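Local coordinates for hypothetical protein (Staphylococcus aureus subsp. aureus, PDB 1QYI) that is of unknown function but probably acts as a hydrolase of the haloacid dehalogenase (HAD) superfamily, with a helical cap domain beside an alpha/beta core, at residues Ser14-Phe19 and Thr343-Lys348; Asp54-Ile59 and Lys64-Leu69. One frame throughout, in Å; residues are numbered along the deposited sequence.

Contact 1 (Ser14-Phe19 and Thr343-Lys348); sequences SEERCF and TGLKGK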
loop_
_atom_site.group_PDB
_atom_site.type_symbol
_atom_site.label_atom_id
_atom_site.label_comp_id
_atom_site.label_asym_id
_atom_site.label_seq_id
_atom_site.Cartn_x
_atom_site.Cartn_y
_atom_site.Cartn_z
ATOM N N SER A 14 -4.190 -1.308 9.470
ATOM C CA SER A 14 -2.759 -1.384 9.230
ATOM C C SER A 14 -2.543 -1.731 7.769
ATOM O O SER A 14 -3.506 -1.973 7.044
ATOM C CB SER A 14 -2.101 -2.422 10.139
ATOM O OG SER A 14 -2.766 -3.668 10.071
ATOM N N GLU A 15 -1.287 -1.737 7.332
ATOM C CA GLU A 15 -0.957 -2.036 5.939
ATOM C C GLU A 15 -0.509 -3.474 5.713
ATOM O O GLU A 15 -0.208 -3.857 4.584
ATOM C CB GLU A 15 0.151 -1.103 5.455
ATOM C CG GLU A 15 -0.251 0.351 5.313
ATOM C CD GLU A 15 0.930 1.236 4.954
ATOM O OE1 GLU A 15 1.907 1.264 5.735
ATOM O OE2 GLU A 15 0.883 1.905 3.897
ATOM N N GLU A 16 -0.469 -4.257 6.790
ATOM C CA GLU A 16 -0.034 -5.655 6.745
ATOM C C GLU A 16 -0.607 -6.480 5.598
ATOM O O GLU A 16 0.130 -7.179 4.897
ATOM C CB GLU A 16 -0.378 -6.351 8.068
ATOM C CG GLU A 16 0.465 -5.890 9.250
ATOM C CD GLU A 16 1.948 -6.154 9.039
ATOM O OE1 GLU A 16 2.329 -7.319 8.783
ATOM O OE2 GLU A 16 2.735 -5.194 9.138
ATOM N N ARG A 17 -1.925 -6.408 5.420
ATOM C CA ARG A 17 -2.603 -7.158 4.375
ATOM C C ARG A 17 -1.975 -6.876 3.011
ATOM O O ARG A 17 -1.945 -7.750 2.149
ATOM C CB ARG A 17 -4.088 -6.796 4.349
ATOM C CG ARG A 17 -5.016 -7.961 4.041
ATOM C CD ARG A 17 -5.411 -8.730 5.302
ATOM N NE ARG A 17 -4.713 -10.008 5.437
ATOM C CZ ARG A 17 -5.198 -11.063 6.098
ATOM N NH1 ARG A 17 -6.383 -11.003 6.685
ATOM N NH2 ARG A 17 -4.502 -12.188 6.169
ATOM N N CYS A 18 -1.481 -5.652 2.816
ATOM C CA CYS A 18 -0.850 -5.303 1.552
ATOM C C CYS A 18 0.342 -6.226 1.343
ATOM O O CYS A 18 0.483 -6.842 0.280
ATOM C CB CYS A 18 -0.384 -3.841 1.550
ATOM S SG CYS A 18 -1.715 -2.613 1.326
ATOM N N PHE A 19 1.188 -6.335 2.363
ATOM C CA PHE A 19 2.367 -7.195 2.290
ATOM C C PHE A 19 1.934 -8.658 2.102
ATOM O O PHE A 19 2.632 -9.446 1.453
ATOM C CB PHE A 19 3.209 -7.032 3.561
ATOM C CG PHE A 19 3.459 -5.592 3.943
ATOM C CD1 PHE A 19 3.888 -4.665 2.992
ATOM C CD2 PHE A 19 3.272 -5.164 5.254
ATOM C CE1 PHE A 19 4.123 -3.339 3.340
ATOM C CE2 PHE A 19 3.505 -3.839 5.612
ATOM C CZ PHE A 19 3.933 -2.921 4.652
ATOM N N THR A 343 0.584 3.608 16.601
ATOM C CA THR A 343 0.120 2.404 15.933
ATOM C C THR A 343 0.574 2.279 14.464
ATOM O O THR A 343 -0.077 1.611 13.653
ATOM C CB THR A 343 -1.417 2.303 16.043
ATOM O OG1 THR A 343 -2.007 3.606 15.936
ATOM C CG2 THR A 343 -1.801 1.696 17.379
ATOM N N GLY A 344 1.700 2.916 14.135
ATOM C CA GLY A 344 2.242 2.850 12.785
ATOM C C GLY A 344 3.098 1.606 12.608
ATOM O O GLY A 344 3.350 0.879 13.572
ATOM N N LEU A 345 3.553 1.348 11.384
ATOM C CA LEU A 345 4.380 0.166 11.121
ATOM C C LEU A 345 5.638 0.103 11.996
ATOM O O LEU A 345 6.161 -0.978 12.265
ATOM C CB LEU A 345 4.778 0.112 9.640
ATOM C CG LEU A 345 3.716 -0.366 8.643
ATOM C CD1 LEU A 345 3.210 -1.733 9.089
ATOM C CD2 LEU A 345 2.559 0.628 8.570
ATOM N N LYS A 346 6.116 1.270 12.430
ATOM C CA LYS A 346 7.299 1.373 13.279
ATOM C C LYS A 346 6.924 1.149 14.747
ATOM O O LYS A 346 7.795 1.062 15.609
ATOM C CB LYS A 346 7.936 2.760 13.133
ATOM C CG LYS A 346 8.532 3.076 11.763
ATOM C CD LYS A 346 9.832 2.322 11.513
ATOM C CE LYS A 346 10.499 2.750 10.201
ATOM N NZ LYS A 346 11.896 2.219 10.068
ATOM N N GLY A 347 5.626 1.063 15.029
ATOM C CA GLY A 347 5.181 0.853 16.397
ATOM C C GLY A 347 5.389 2.083 17.266
ATOM O O GLY A 347 5.086 3.202 16.850
ATOM N N LYS A 348 5.914 1.885 18.471
ATOM C CA LYS A 348 6.153 2.999 19.379
ATOM C C LYS A 348 7.524 3.639 19.171
ATOM O O LYS A 348 7.804 4.714 19.706
ATOM C CB LYS A 348 6.017 2.535 20.831
ATOM C CG LYS A 348 4.635 2.016 21.177
ATOM C CD LYS A 348 4.555 1.537 22.620
ATOM C CE LYS A 348 3.166 0.991 22.925
ATOM N NZ LYS A 348 3.062 0.421 24.294
#

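Contact 2 (Asp54-Ile59 and Lys64-Leu69); sequences DIRNRI and KILNKL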
loop_
_atom_site.group_PDB
_atom_site.type_symbol
_atom_site.label_atom_id
_atom_site.label_comp_id
_atom_site.label_asym_id
_atom_site.label_seq_id
_atom_site.Cartn_x
_atom_site.Cartn_y
_atom_site.Cartn_z
ATOM N N ASP A 54 2.191 -18.168 6.341
ATOM C CA ASP A 54 3.297 -19.048 6.027
ATOM C C ASP A 54 3.896 -18.641 4.686
ATOM O O ASP A 54 5.110 -18.526 4.531
ATOM C CB ASP A 54 2.816 -20.491 5.949
ATOM C CG ASP A 54 3.923 -21.433 5.551
ATOM O OD1 ASP A 54 4.881 -21.589 6.344
ATOM O OD2 ASP A 54 3.848 -21.987 4.433
ATOM N N ILE A 55 3.022 -18.430 3.713
ATOM C CA ILE A 55 3.438 -18.041 2.372
ATOM C C ILE A 55 4.313 -16.786 2.435
ATOM O O ILE A 55 5.432 -16.769 1.912
ATOM C CB ILE A 55 2.178 -17.827 1.494
ATOM C CG1 ILE A 55 1.500 -19.193 1.296
ATOM C CG2 ILE A 55 2.540 -17.153 0.173
ATOM C CD1 ILE A 55 0.043 -19.158 0.880
ATOM N N ARG A 56 3.794 -15.757 3.098
ATOM C CA ARG A 56 4.489 -14.488 3.275
ATOM C C ARG A 56 5.856 -14.712 3.910
ATOM O O ARG A 56 6.863 -14.108 3.520
ATOM C CB ARG A 56 3.671 -13.575 4.181
ATOM C CG ARG A 56 4.381 -12.285 4.534
ATOM C CD ARG A 56 3.516 -11.381 5.387
ATOM N NE ARG A 56 4.317 -10.301 5.929
ATOM C CZ ARG A 56 3.825 -9.206 6.488
ATOM N NH1 ARG A 56 2.510 -9.039 6.581
ATOM N NH2 ARG A 56 4.654 -8.274 6.947
ATOM N N ASN A 57 5.871 -15.574 4.912
ATOM C CA ASN A 57 7.095 -15.889 5.606
ATOM C C ASN A 57 8.106 -16.513 4.657
ATOM O O ASN A 57 9.278 -16.138 4.661
ATOM C CB ASN A 57 6.810 -16.839 6.757
ATOM C CG ASN A 57 8.066 -17.273 7.452
ATOM O OD1 ASN A 57 8.861 -16.440 7.882
ATOM N ND2 ASN A 57 8.263 -18.581 7.569
ATOM N N ARG A 58 7.664 -17.462 3.839
ATOM C CA ARG A 58 8.567 -18.115 2.895
ATOM C C ARG A 58 9.078 -17.157 1.823
ATOM O O ARG A 58 10.282 -17.068 1.585
ATOM C CB ARG A 58 7.875 -19.289 2.200
ATOM C CG ARG A 58 7.582 -20.493 3.066
ATOM C CD ARG A 58 7.115 -21.622 2.169
ATOM N NE ARG A 58 8.182 -22.020 1.244
ATOM C CZ ARG A 58 7.992 -22.681 0.106
ATOM N NH1 ARG A 58 6.765 -23.027 -0.270
ATOM N NH2 ARG A 58 9.030 -22.998 -0.655
ATOM N N ILE A 59 8.155 -16.454 1.173
ATOM C CA ILE A 59 8.502 -15.517 0.106
ATOM C C ILE A 59 9.464 -14.420 0.573
ATOM O O ILE A 59 10.531 -14.248 -0.011
ATOM C CB ILE A 59 7.226 -14.855 -0.504
ATOM C CG1 ILE A 59 6.271 -15.926 -1.033
ATOM C CG2 ILE A 59 7.613 -13.919 -1.651
ATOM C CD1 ILE A 59 6.887 -16.834 -2.095
ATOM N N LYS A 64 12.492 -10.119 5.914
ATOM C CA LYS A 64 13.818 -9.560 5.715
ATOM C C LYS A 64 13.886 -8.898 4.335
ATOM O O LYS A 64 14.375 -7.779 4.213
ATOM C CB LYS A 64 14.874 -10.668 5.875
ATOM C CG LYS A 64 15.100 -11.075 7.344
ATOM C CD LYS A 64 16.275 -12.041 7.561
ATOM C CE LYS A 64 16.045 -13.405 6.917
ATOM N NZ LYS A 64 17.122 -14.381 7.276
ATOM N N ILE A 65 13.373 -9.591 3.314
ATOM C CA ILE A 65 13.338 -9.097 1.931
ATOM C C ILE A 65 12.418 -7.875 1.880
ATOM O O ILE A 65 12.720 -6.869 1.238
ATOM C CB ILE A 65 12.763 -10.171 0.955
ATOM C CG1 ILE A 65 13.608 -11.443 0.994
ATOM C CG2 ILE A 65 12.760 -9.643 -0.478
ATOM C CD1 ILE A 65 13.060 -12.563 0.125
ATOM N N LEU A 66 11.297 -7.982 2.584
ATOM C CA LEU A 66 10.291 -6.930 2.642
ATOM C C LEU A 66 10.794 -5.637 3.289
ATOM O O LEU A 66 10.404 -4.542 2.881
ATOM C CB LEU A 66 9.065 -7.455 3.390
ATOM C CG LEU A 66 7.918 -6.501 3.728
ATOM C CD1 LEU A 66 7.472 -5.714 2.499
ATOM C CD2 LEU A 66 6.764 -7.315 4.292
ATOM N N ASN A 67 11.662 -5.766 4.290
ATOM C CA ASN A 67 12.214 -4.600 4.975
ATOM C C ASN A 67 13.414 -4.002 4.246
ATOM O O ASN A 67 13.703 -2.811 4.389
ATOM C CB ASN A 67 12.619 -4.963 6.404
ATOM C CG ASN A 67 11.428 -5.261 7.284
ATOM O OD1 ASN A 67 10.491 -4.464 7.364
ATOM N ND2 ASN A 67 11.452 -6.412 7.951
ATOM N N LYS A 68 14.115 -4.827 3.470
ATOM C CA LYS A 68 15.275 -4.363 2.717
ATOM C C LYS A 68 14.796 -3.441 1.596
ATOM O O LYS A 68 15.404 -2.405 1.337
ATOM C CB LYS A 68 16.041 -5.550 2.113
ATOM C CG LYS A 68 17.566 -5.367 2.010
ATOM C CD LYS A 68 17.980 -4.024 1.401
ATOM C CE LYS A 68 19.497 -3.929 1.181
ATOM N NZ LYS A 68 20.297 -4.095 2.430
ATOM N N LEU A 69 13.703 -3.825 0.938
ATOM C CA LEU A 69 13.138 -3.040 -0.154
ATOM C C LEU A 69 12.693 -1.679 0.355
ATOM O O LEU A 69 12.700 -0.698 -0.388
ATOM C CB LEU A 69 11.945 -3.772 -0.769
ATOM C CG LEU A 69 12.208 -5.188 -1.298
ATOM C CD1 LEU A 69 10.882 -5.836 -1.660
ATOM C CD2 LEU A 69 13.128 -5.138 -2.502
#

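Contact 1 (Ser14-Phe19 and Thr343-Lys348)
Glu15 and Leu345 meet with their side chains at about a right angle. Glu15 runs out extended, with CG anti to its carbonyl carbon (chi1 -69°). This points the carboxylate at the leucine, where OE1 meets the CD2 methyl group; no polar bond joins them. OE1 lies 3.0 Å from Leu345 CD2, which is short for an oxygen and a methyl group, so the exact spacing is doubtful at this resolution. The Glu15 side chain also touches Asp9, in the loop after strand 3-6. The backbone O of Glu15 accepts a hydrogen bond from Cys18 N, in the first turn of helix 16-31.

Glu16 approaches the other methyl group. Its chain bends at chi2 (-61°) and passes Leu345 in the opposite direction. OE2 comes to 3.5 Å from Leu345 CD1. OE1 has a separate task, a salt bridge to Arg56 NH1.

Leu345 carries the turn's side of the contact, with 89 of the 159 Å² buried. Its two methyl groups divide between the glutamates, and CD1 also reaches Phe19. It sits in a type I beta turn from Gly344 to Gly347, closed by a hydrogen bond of 2.7 Å from Gly347 N to Gly344 O. This turn belongs to the loop after strand 337-341 of the parallel sheet, consistent with the Rossmann-like core of a HAD protein. Segment 14-19 leads from the core into the helical insert that follows the first strand, a position that fits a C1-type cap. Just before the turn, Thr343 OG1 is hydrogen-bonded to Gly10 O.

Phe19, one turn on from Glu15, adds the apolar part. Its ring edge is turned to the leucine, with CE2 4.1 Å from Leu345 CD1. Glu16 OE2 lies at the same ring's edge, in its plane. Glu15 O lies over one face, offset toward the rim. Met80 also touches Phe19.

Contact 2 (Asp54-Ile59 and Lys64-Leu69)
Arg56 reaches Leu66 with the end of its side chain. From CB the chain runs extended to NE, with CG anti to the backbone N (chi1 174°). This sends the guanidinium across to helix 64-71. NE is 4.2 Å from Leu66 CD2, and CZ is at a similar distance. The tip comes closest, with NH2 3.5 Å from Leu66 CD2. The methyl group approaches the guanidinium obliquely, and the contact is simple packing. The polar end is met by acids: NH2 forms a salt bridge with Asp63, and NH1 one with Asp20. These would help to balance the charge of the buried group and limit its rotation.

A second touch lies nearer the linker. Ile65 CD1 lies 3.0 Å from Ile59 O, a short value best treated as doubtful. The two segments come closest at Ile59 and Ile65, with CA atoms 8.2 Å apart, next to the short connection.

Helices 49-60 and 64-71 follow one another through that connection. Helix 77-93 covers the pair: Val84 touches both Ile59 and Ile65, and Met80 touches Leu66. Helix 16-31 packs Leu24 and Tyr27 against Ile55, and helix 134-137 adds Leu134 against Ile65.

Overall arrangement
The centres of contact 1 and contact 2 are about 14 Å apart, and the two touch directly. Helix 16-31, which starts in contact 1, is followed in the chain by helices 49-60 and 64-71 of contact 2. Segment 343-348 comes far later, after strand 337-341 of the parallel sheet. Contact 1 joins the presumed cap to the core; contact 2 lies within the inserted helices. Phe19 links them: its CB is 3.6 Å from Leu66 CD2. The same CB packs 3.7 Å from Arg56 NH1. Through these residues the helical packing of the presumed cap continues to the place where it meets the HAD-like core.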